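Local coordinates for protein hypothetical aspartyl-tRNA synthetase (Sulfolobus tokodaii, PDB 1WYD) that probably activates L-aspartate with ATP and transfers it to both tRNA(Asp) and tRNA(Asn), as a non-discriminating class II aminoacyl-tRNA synthetase, at residues V205-R210 with E222-D227; F218-F223 with P421-R426; K349-V354 with L401-V406. All coordinates share one frame; numbering follows the deposited sequence.

Contact 1 (V205-R210 with E222-D227); sequences VAPAWR and EFISMD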
loop_
_atom_site.group_PDB
_atom_site.type_symbol
_atom_site.label_atom_id
_atom_site.label_comp_id
_atom_site.label_asym_id
_atom_site.label_seq_id
_atom_site.Cartn_x
_atom_site.Cartn_y
_atom_site.Cartn_z
ATOM N N VAL B 205 4.090 2.533 -1.251
ATOM C CA VAL B 205 3.110 3.492 -0.777
ATOM C C VAL B 205 2.731 2.928 0.606
ATOM O O VAL B 205 2.279 1.784 0.696
ATOM C CB VAL B 205 1.842 3.516 -1.670
ATOM C CG1 VAL B 205 0.945 4.649 -1.294
ATOM C CG2 VAL B 205 2.190 3.665 -3.147
ATOM N N ALA B 206 2.900 3.711 1.666
ATOM C CA ALA B 206 2.724 3.148 3.023
ATOM C C ALA B 206 2.783 4.225 4.085
ATOM O O ALA B 206 3.324 5.318 3.841
ATOM C CB ALA B 206 3.779 2.129 3.290
ATOM N N PRO B 207 2.280 3.916 5.290
ATOM C CA PRO B 207 2.308 4.892 6.377
ATOM C C PRO B 207 3.744 5.230 6.787
ATOM O O PRO B 207 4.649 4.405 6.671
ATOM C CB PRO B 207 1.537 4.179 7.486
ATOM C CG PRO B 207 0.802 3.019 6.728
ATOM C CD PRO B 207 1.728 2.622 5.722
ATOM N N ALA B 208 3.938 6.486 7.192
ATOM C CA ALA B 208 5.086 6.929 7.975
ATOM C C ALA B 208 4.650 7.897 9.144
ATOM O O ALA B 208 3.475 8.290 9.298
ATOM C CB ALA B 208 6.084 7.614 7.084
ATOM N N TRP B 209 5.601 8.291 9.979
ATOM C CA TRP B 209 5.211 9.070 11.159
ATOM C C TRP B 209 6.260 10.048 11.639
ATOM O O TRP B 209 7.457 9.781 11.597
ATOM C CB TRP B 209 4.855 8.130 12.290
ATOM C CG TRP B 209 3.753 7.128 12.027
ATOM C CD1 TRP B 209 2.422 7.290 12.288
ATOM C CD2 TRP B 209 3.911 5.789 11.607
ATOM N NE1 TRP B 209 1.732 6.125 12.034
ATOM C CE2 TRP B 209 2.633 5.187 11.601
ATOM C CE3 TRP B 209 5.012 5.017 11.218
ATOM C CZ2 TRP B 209 2.419 3.863 11.192
ATOM C CZ3 TRP B 209 4.801 3.691 10.832
ATOM C CH2 TRP B 209 3.517 3.122 10.837
ATOM N N ARG B 210 5.789 11.189 12.120
ATOM C CA ARG B 210 6.701 12.195 12.669
ATOM C C ARG B 210 6.164 12.736 13.965
ATOM O O ARG B 210 4.962 13.018 14.069
ATOM C CB ARG B 210 6.921 13.330 11.665
ATOM C CG ARG B 210 8.212 13.195 10.950
ATOM C CD ARG B 210 9.445 13.758 11.712
ATOM N NE ARG B 210 10.554 13.989 10.783
ATOM C CZ ARG B 210 11.250 15.119 10.650
ATOM N NH1 ARG B 210 11.008 16.183 11.412
ATOM N NH2 ARG B 210 12.222 15.173 9.746
ATOM N N GLU B 222 0.739 11.124 11.557
ATOM C CA GLU B 222 0.685 9.980 10.644
ATOM C C GLU B 222 0.340 10.390 9.187
ATOM O O GLU B 222 -0.560 11.176 8.945
ATOM C CB GLU B 222 -0.365 9.015 11.109
ATOM C CG GLU B 222 -0.264 7.649 10.443
ATOM C CD GLU B 222 -1.314 6.730 11.016
ATOM O OE1 GLU B 222 -1.111 6.228 12.157
ATOM O OE2 GLU B 222 -2.361 6.585 10.350
ATOM N N PHE B 223 1.019 9.784 8.224
ATOM C CA PHE B 223 0.871 10.205 6.838
ATOM C C PHE B 223 1.334 9.120 5.876
ATOM O O PHE B 223 2.261 8.385 6.183
ATOM C CB PHE B 223 1.615 11.527 6.576
ATOM C CG PHE B 223 3.058 11.548 7.043
ATOM C CD1 PHE B 223 4.106 11.179 6.182
ATOM C CD2 PHE B 223 3.386 12.014 8.335
ATOM C CE1 PHE B 223 5.446 11.224 6.607
ATOM C CE2 PHE B 223 4.739 12.052 8.780
ATOM C CZ PHE B 223 5.756 11.659 7.919
ATOM N N ILE B 224 0.690 9.046 4.719
ATOM C CA ILE B 224 1.076 8.106 3.672
ATOM C C ILE B 224 2.101 8.701 2.732
ATOM O O ILE B 224 1.919 9.786 2.202
ATOM C CB ILE B 224 -0.184 7.687 2.867
ATOM C CG1 ILE B 224 -1.267 7.180 3.848
ATOM C CG2 ILE B 224 0.167 6.702 1.762
ATOM C CD1 ILE B 224 -0.912 5.927 4.555
ATOM N N SER B 225 3.190 7.974 2.540
ATOM C CA SER B 225 4.309 8.415 1.762
ATOM C C SER B 225 4.378 7.499 0.522
ATOM O O SER B 225 4.173 6.279 0.618
ATOM C CB SER B 225 5.557 8.350 2.653
ATOM O OG SER B 225 6.797 8.559 1.968
ATOM N N MET B 226 4.627 8.127 -0.638
ATOM C CA MET B 226 4.708 7.467 -1.938
ATOM C C MET B 226 6.154 7.587 -2.411
ATOM O O MET B 226 6.582 8.653 -2.888
ATOM C CB MET B 226 3.764 8.140 -2.941
ATOM C CG MET B 226 2.334 8.428 -2.407
ATOM S SD MET B 226 1.357 9.530 -3.433
ATOM C CE MET B 226 0.848 8.443 -4.759
ATOM N N ASP B 227 6.879 6.476 -2.320
ATOM C CA ASP B 227 8.346 6.448 -2.448
ATOM C C ASP B 227 8.823 5.632 -3.607
ATOM O O ASP B 227 8.253 4.558 -3.920
ATOM C CB ASP B 227 8.999 5.882 -1.180
ATOM C CG ASP B 227 9.047 6.890 -0.077
ATOM O OD1 ASP B 227 9.987 7.735 -0.055
ATOM O OD2 ASP B 227 8.177 6.942 0.797
#
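A206 with S225 and A208 with F223 are the hydrogen-bonded pairs of an antiparallel ladder between the strands of class II motif 2 in the catalytic sheet. S225 N gives the straightest bond, reaching A206 O at 3.0 Å (178°), and A208 N reaches F223 O at 2.7 Å. P207, having no amide hydrogen, suits a non-hydrogen-bonded position opposite I224; its CG lies 4.0 Å from I224 CD1 on the face shared with V205 and W209. F157 of the second subunit packs there on V205 and I224, suiting branched aliphatic side chains. W209 and E222 run side by side, indole and carboxylate planes 82° apart. W209 NE1 donates nearly in its ring plane to E222 OE1, 2.8 Å away on the anti side. The same oxygen accepts from K160 N and I161 N of the second subunit, and the indole probably holds it in place for those bonds. A phenylalanine in place of W209 would probably leave the E222 carboxylate without its intrachain donor and freer to turn. On the other face, small A208 makes room for F223, whose CG sits between backbone N and carbonyl carbon (chi1 51°), so that A208 O lies over the ring centre. The ladder ends at R210, predicted to bind aspartate and ATP; its guanidinium meets Q186 and E212, and its CB lies in plane at the ring edge, 3.8 Å from F223 CE2.

Contact 2 (F218-F223 with P421-R426); sequences FHLAEF and PRDKKR. With SO4 (sulfate ion), chain G.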
loop_
_atom_site.group_PDB
_atom_site.type_symbol
_atom_site.label_atom_id
_atom_site.label_comp_id
_atom_site.label_asym_id
_atom_site.label_seq_id
_atom_site.Cartn_x
_atom_site.Cartn_y
_atom_site.Cartn_z
ATOM N N PHE B 218 -1.014 21.133 7.036
ATOM C CA PHE B 218 -0.395 19.962 6.437
ATOM C C PHE B 218 0.741 19.380 7.210
ATOM O O PHE B 218 1.830 19.185 6.676
ATOM C CB PHE B 218 0.027 20.272 5.011
ATOM C CG PHE B 218 -1.120 20.327 4.098
ATOM C CD1 PHE B 218 -1.782 21.530 3.887
ATOM C CD2 PHE B 218 -1.608 19.153 3.519
ATOM C CE1 PHE B 218 -2.881 21.587 3.072
ATOM C CE2 PHE B 218 -2.719 19.193 2.700
ATOM C CZ PHE B 218 -3.365 20.423 2.482
ATOM N N HIS B 219 0.485 19.079 8.478
ATOM C CA HIS B 219 1.500 18.473 9.284
ATOM C C HIS B 219 0.938 17.409 10.212
ATOM O O HIS B 219 1.231 17.432 11.415
ATOM C CB HIS B 219 2.188 19.540 10.102
ATOM C CG HIS B 219 3.350 20.160 9.415
ATOM N ND1 HIS B 219 3.202 21.104 8.419
ATOM C CD2 HIS B 219 4.681 19.977 9.575
ATOM C CE1 HIS B 219 4.398 21.458 7.976
ATOM N NE2 HIS B 219 5.312 20.803 8.674
ATOM N N LEU B 220 0.174 16.471 9.656
ATOM C CA LEU B 220 -0.282 15.290 10.410
ATOM C C LEU B 220 0.886 14.464 10.992
ATOM O O LEU B 220 1.976 14.501 10.449
ATOM C CB LEU B 220 -1.233 14.424 9.562
ATOM C CG LEU B 220 -2.474 15.116 8.958
ATOM C CD1 LEU B 220 -3.354 14.116 8.239
ATOM C CD2 LEU B 220 -3.301 15.890 10.015
ATOM N N ALA B 221 0.676 13.780 12.125
ATOM C CA ALA B 221 1.736 12.989 12.721
ATOM C C ALA B 221 1.873 11.629 12.038
ATOM O O ALA B 221 2.970 11.042 11.985
ATOM C CB ALA B 221 1.469 12.781 14.275
ATOM N N GLU B 222 0.739 11.124 11.557
ATOM C CA GLU B 222 0.685 9.980 10.644
ATOM C C GLU B 222 0.340 10.390 9.187
ATOM O O GLU B 222 -0.560 11.176 8.945
ATOM C CB GLU B 222 -0.365 9.015 11.109
ATOM C CG GLU B 222 -0.264 7.649 10.443
ATOM C CD GLU B 222 -1.314 6.730 11.016
ATOM O OE1 GLU B 222 -1.111 6.228 12.157
ATOM O OE2 GLU B 222 -2.361 6.585 10.350
ATOM N N PHE B 223 1.019 9.784 8.224
ATOM C CA PHE B 223 0.871 10.205 6.838
ATOM C C PHE B 223 1.334 9.120 5.876
ATOM O O PHE B 223 2.261 8.385 6.183
ATOM C CB PHE B 223 1.615 11.527 6.576
ATOM C CG PHE B 223 3.058 11.548 7.043
ATOM C CD1 PHE B 223 4.106 11.179 6.182
ATOM C CD2 PHE B 223 3.386 12.014 8.335
ATOM C CE1 PHE B 223 5.446 11.224 6.607
ATOM C CE2 PHE B 223 4.739 12.052 8.780
ATOM C CZ PHE B 223 5.756 11.659 7.919
ATOM N N PRO B 421 -7.575 11.652 10.676
ATOM C CA PRO B 421 -6.302 12.354 10.894
ATOM C C PRO B 421 -5.686 12.056 12.267
ATOM O O PRO B 421 -6.410 11.782 13.214
ATOM C CB PRO B 421 -6.681 13.833 10.831
ATOM C CG PRO B 421 -8.206 13.885 10.687
ATOM C CD PRO B 421 -8.750 12.533 10.692
ATOM N N ARG B 422 -4.360 12.081 12.321
ATOM C CA ARG B 422 -3.613 11.982 13.545
ATOM C C ARG B 422 -2.736 13.207 13.654
ATOM O O ARG B 422 -2.045 13.563 12.673
ATOM C CB ARG B 422 -2.736 10.731 13.532
ATOM C CG ARG B 422 -3.479 9.391 13.704
ATOM C CD ARG B 422 -4.003 9.141 15.107
ATOM N NE ARG B 422 -4.867 7.950 15.158
ATOM C CZ ARG B 422 -6.180 7.971 14.977
ATOM N NH1 ARG B 422 -6.788 9.111 14.686
ATOM N NH2 ARG B 422 -6.903 6.864 15.075
ATOM N N ASP B 423 -2.814 13.881 14.813
ATOM C CA ASP B 423 -1.808 14.869 15.266
ATOM C C ASP B 423 -1.801 15.052 16.804
ATOM O O ASP B 423 -2.401 14.251 17.536
ATOM C CB ASP B 423 -1.965 16.214 14.561
ATOM C CG ASP B 423 -3.295 16.874 14.848
ATOM O OD1 ASP B 423 -3.858 16.665 15.953
ATOM O OD2 ASP B 423 -3.877 17.599 14.000
ATOM N N LYS B 424 -1.142 16.121 17.270
ATOM C CA LYS B 424 -0.916 16.341 18.696
ATOM C C LYS B 424 -2.186 16.449 19.533
ATOM O O LYS B 424 -2.154 16.146 20.729
ATOM C CB LYS B 424 0.088 17.483 18.966
ATOM C CG LYS B 424 -0.496 18.842 19.297
ATOM C CD LYS B 424 0.622 19.898 19.464
ATOM C CE LYS B 424 0.101 21.363 19.281
ATOM N NZ LYS B 424 -0.189 21.747 17.851
ATOM N N LYS B 425 -3.305 16.805 18.908
ATOM C CA LYS B 425 -4.566 16.944 19.633
ATOM C C LYS B 425 -5.626 15.992 19.138
ATOM O O LYS B 425 -6.798 16.098 19.534
ATOM C CB LYS B 425 -5.077 18.369 19.528
ATOM N N ARG B 426 -5.222 15.070 18.266
ATOM C CA ARG B 426 -6.158 14.227 17.529
ATOM C C ARG B 426 -5.644 12.798 17.420
ATOM O O ARG B 426 -4.591 12.532 16.829
ATOM C CB ARG B 426 -6.497 14.845 16.166
ATOM C CG ARG B 426 -7.584 15.931 16.288
ATOM C CD ARG B 426 -7.877 16.755 15.025
ATOM N NE ARG B 426 -6.856 17.770 14.903
ATOM C CZ ARG B 426 -7.017 19.064 15.133
ATOM N NH1 ARG B 426 -8.200 19.568 15.452
ATOM N NH2 ARG B 426 -5.973 19.865 15.008
HETATM S S SO4 G . -4.450 21.980 8.157
HETATM O O1 SO4 G . -4.845 23.361 7.891
HETATM O O2 SO4 G . -3.669 21.935 9.412
HETATM O O3 SO4 G . -3.634 21.504 7.027
HETATM O O4 SO4 G . -5.660 21.165 8.288
HETATM O O HOH W 1 -2.892 11.138 9.727
#
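A221 and R422 join the returning end of the motif 2 loop to the C-terminal tail, just before a type I beta turn from D423 to R426. A221 N donates to R422 O (2.8 Å), approaching from above the carbonyl plane, and a water links E222 O to R422 N. L220 packs beside the same carbonyl: the run of the backbone sets its CB 3.3 Å from R422 O, while CG anti to the carbonyl carbon (chi1 -55°) and an extended second torsion bring CD2 to 4.0 Å from P421 CB. Nearby, F218 N donates to sulfate O3 (2.6 Å), an ion probably from the crystallisation liquor. The small A221 lets its CB rest against D423 CA, while F178 of the second subunit packs on it. R422 meets E222 through its aliphatic root, CB to CB at 3.8 Å; the chain then bends (chi2 -72°), NE making a hydrogen bond to I161 O of the second subunit and NH2 a salt bridge to the terminal carboxylate of P429. D423 suits the turn because its carboxylate serves two ends. OD1 accepts from K425 N, an Asx turn, while OD2 is gripped side-on by R426, with NE at 3.1 Å and NH2 at 3.2 Å.

Contact 3 (K349-V354 with L401-V406); sequences KFLEIV and LARLMV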
loop_
_atom_site.group_PDB
_atom_site.type_symbol
_atom_site.label_atom_id
_atom_site.label_comp_id
_atom_site.label_asym_id
_atom_site.label_seq_id
_atom_site.Cartn_x
_atom_site.Cartn_y
_atom_site.Cartn_z
ATOM N N LYS B 349 2.074 25.483 -6.200
ATOM C CA LYS B 349 1.863 26.853 -5.672
ATOM C C LYS B 349 2.776 27.228 -4.498
ATOM O O LYS B 349 3.878 27.700 -4.697
ATOM C CB LYS B 349 0.380 27.124 -5.365
ATOM C CG LYS B 349 -0.504 26.981 -6.600
ATOM C CD LYS B 349 -1.902 27.544 -6.418
ATOM C CE LYS B 349 -2.740 27.099 -7.612
ATOM N NZ LYS B 349 -4.193 27.436 -7.547
ATOM N N PHE B 350 2.340 26.995 -3.266
ATOM C CA PHE B 350 3.213 27.205 -2.114
ATOM C C PHE B 350 3.298 25.967 -1.225
ATOM O O PHE B 350 3.597 26.076 -0.033
ATOM C CB PHE B 350 2.727 28.406 -1.284
ATOM C CG PHE B 350 1.323 28.249 -0.758
ATOM C CD1 PHE B 350 0.244 28.774 -1.470
ATOM C CD2 PHE B 350 1.080 27.559 0.432
ATOM C CE1 PHE B 350 -1.075 28.613 -1.015
ATOM C CE2 PHE B 350 -0.215 27.382 0.895
ATOM C CZ PHE B 350 -1.307 27.914 0.164
ATOM N N LEU B 351 3.044 24.792 -1.780
ATOM C CA LEU B 351 3.117 23.574 -0.969
ATOM C C LEU B 351 4.154 22.603 -1.524
ATOM O O LEU B 351 4.237 22.405 -2.743
ATOM C CB LEU B 351 1.736 22.920 -0.898
ATOM C CG LEU B 351 1.470 21.730 0.034
ATOM C CD1 LEU B 351 1.564 22.062 1.586
ATOM C CD2 LEU B 351 0.113 21.220 -0.346
ATOM N N GLU B 352 4.964 22.020 -0.646
ATOM C CA GLU B 352 5.951 21.027 -1.077
ATOM C C GLU B 352 5.249 19.682 -1.229
ATOM O O GLU B 352 4.539 19.231 -0.343
ATOM C CB GLU B 352 7.133 20.938 -0.117
ATOM C CG GLU B 352 8.272 20.028 -0.579
ATOM C CD GLU B 352 9.058 19.437 0.594
ATOM O OE1 GLU B 352 9.713 20.210 1.342
ATOM O OE2 GLU B 352 9.038 18.198 0.770
ATOM N N ILE B 353 5.413 19.056 -2.369
ATOM C CA ILE B 353 4.620 17.883 -2.655
ATOM C C ILE B 353 5.536 16.681 -2.670
ATOM O O ILE B 353 5.140 15.582 -2.285
ATOM C CB ILE B 353 3.943 18.071 -4.016
ATOM C CG1 ILE B 353 3.067 19.312 -3.962
ATOM C CG2 ILE B 353 3.219 16.806 -4.463
ATOM C CD1 ILE B 353 1.602 19.070 -3.788
ATOM N N VAL B 354 6.776 16.902 -3.102
ATOM C CA VAL B 354 7.727 15.824 -3.283
ATOM C C VAL B 354 9.088 16.365 -2.892
ATOM O O VAL B 354 9.354 17.539 -3.132
ATOM C CB VAL B 354 7.783 15.334 -4.776
ATOM C CG1 VAL B 354 8.620 14.089 -4.900
ATOM C CG2 VAL B 354 6.416 15.068 -5.342
ATOM N N LEU B 401 1.079 11.642 -0.111
ATOM C CA LEU B 401 -0.214 11.448 -0.679
ATOM C C LEU B 401 -1.171 12.611 -0.395
ATOM O O LEU B 401 -1.714 13.232 -1.323
ATOM C CB LEU B 401 -0.790 10.090 -0.301
ATOM C CG LEU B 401 -2.186 9.696 -0.803
ATOM C CD1 LEU B 401 -2.313 9.818 -2.392
ATOM C CD2 LEU B 401 -2.561 8.293 -0.340
ATOM N N ALA B 402 -1.360 12.966 0.850
ATOM C CA ALA B 402 -2.386 13.944 1.107
ATOM C C ALA B 402 -2.019 15.350 0.597
ATOM O O ALA B 402 -2.920 16.129 0.263
ATOM C CB ALA B 402 -2.755 13.965 2.552
ATOM N N ARG B 403 -0.718 15.664 0.548
ATOM C CA ARG B 403 -0.296 16.900 -0.052
ATOM C C ARG B 403 -0.614 16.856 -1.554
ATOM O O ARG B 403 -1.129 17.826 -2.093
ATOM C CB ARG B 403 1.190 17.130 0.167
ATOM C CG ARG B 403 1.483 18.075 1.253
ATOM C CD ARG B 403 2.661 17.624 2.026
ATOM N NE ARG B 403 2.862 18.389 3.250
ATOM C CZ ARG B 403 3.693 19.414 3.321
ATOM N NH1 ARG B 403 4.364 19.808 2.228
ATOM N NH2 ARG B 403 3.846 20.062 4.459
ATOM N N LEU B 404 -0.340 15.724 -2.211
ATOM C CA LEU B 404 -0.661 15.538 -3.642
ATOM C C LEU B 404 -2.150 15.685 -3.811
ATOM O O LEU B 404 -2.618 16.172 -4.818
ATOM C CB LEU B 404 -0.228 14.158 -4.154
ATOM C CG LEU B 404 -0.846 13.610 -5.451
ATOM C CD1 LEU B 404 -0.400 14.428 -6.753
ATOM C CD2 LEU B 404 -0.554 12.108 -5.597
ATOM N N MET B 405 -2.909 15.317 -2.784
ATOM C CA MET B 405 -4.348 15.456 -2.923
ATOM C C MET B 405 -4.857 16.919 -3.055
ATOM O O MET B 405 -5.873 17.151 -3.721
ATOM C CB MET B 405 -5.055 14.686 -1.838
ATOM C CG MET B 405 -4.985 13.187 -2.072
ATOM S SD MET B 405 -6.094 12.634 -3.416
ATOM C CE MET B 405 -7.677 13.183 -2.943
ATOM N N VAL B 406 -4.134 17.878 -2.450
ATOM C CA VAL B 406 -4.437 19.303 -2.586
ATOM C C VAL B 406 -4.387 19.725 -4.053
ATOM O O VAL B 406 -5.270 20.450 -4.545
ATOM C CB VAL B 406 -3.434 20.167 -1.829
ATOM C CG1 VAL B 406 -3.669 21.646 -2.110
ATOM C CG2 VAL B 406 -3.505 19.880 -0.318
#
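Motif 3 of the class II synthetases, a strand running into a helix, supplies R403, which meets E352 and L351 of strand 351-358 at the predicted ATP site. The axes of strand 351-354 and helix 401-406 approach to 7.8 Å at 122°, and a long side chain suits the span. From the first turn of the helix R403 bends at its second torsion (chi2 141°) and carries its guanidinium alongside the strand. R403 NH1 donates to E352 O at 2.6 Å; the oxygen lies at the edge of the guanidinium, in its plane, and is met on a lone pair within the carbonyl plane. L351, CG anti to the backbone N (chi1 -172°), splits its methyl groups between two partners. CD1 covers one guanidinium face, offset toward the rim and 3.7 Å from R403 NH1, whereas CD2 meets V406 CG2 tip to tip at 3.9 Å. Leucine fits here because it is apolar and forked. I353 lies against the helix backbone itself, its CD1 3.4 Å from R403 O, and its CG2 faces L404. The carboxylate of E352 takes no part in the bond to R403; the residue is predicted to bind ATP and magnesium. R403 NE forms a salt bridge with the sulfonate of a buffer molecule probably carried over from crystallisation. With bonds to E352 O and F218 O and L351 CD1 over a face, the guanidinium is probably held in one orientation, consistent with the motif 3 arginine of class II synthetases, whose guanidinium packs on the adenine of ATP.

Overall arrangement
All three contacts are partly buried around one catalytic sheet. Contacts 1 and 3 lie nearer the centre of the chain, and contact 2 towards the C-terminal tail. Contacts 1 and 2 share E222 and F223, joined further by R210 N and A221 O. Contacts 1 and 3 both hold residues of the predicted ATP site, while only contacts 1 and 2 reach the second subunit. A backbone bond from L401 N to I224 O ties contact 3 to contact 1, and R403 ties it to F218 of contact 2. The chemistry follows place: a regular main-chain ladder within the sheet, one carboxylate-arginine pair bracing a turn in the tail, and one arginine bonded to a strand carbonyl and backed by a leucine.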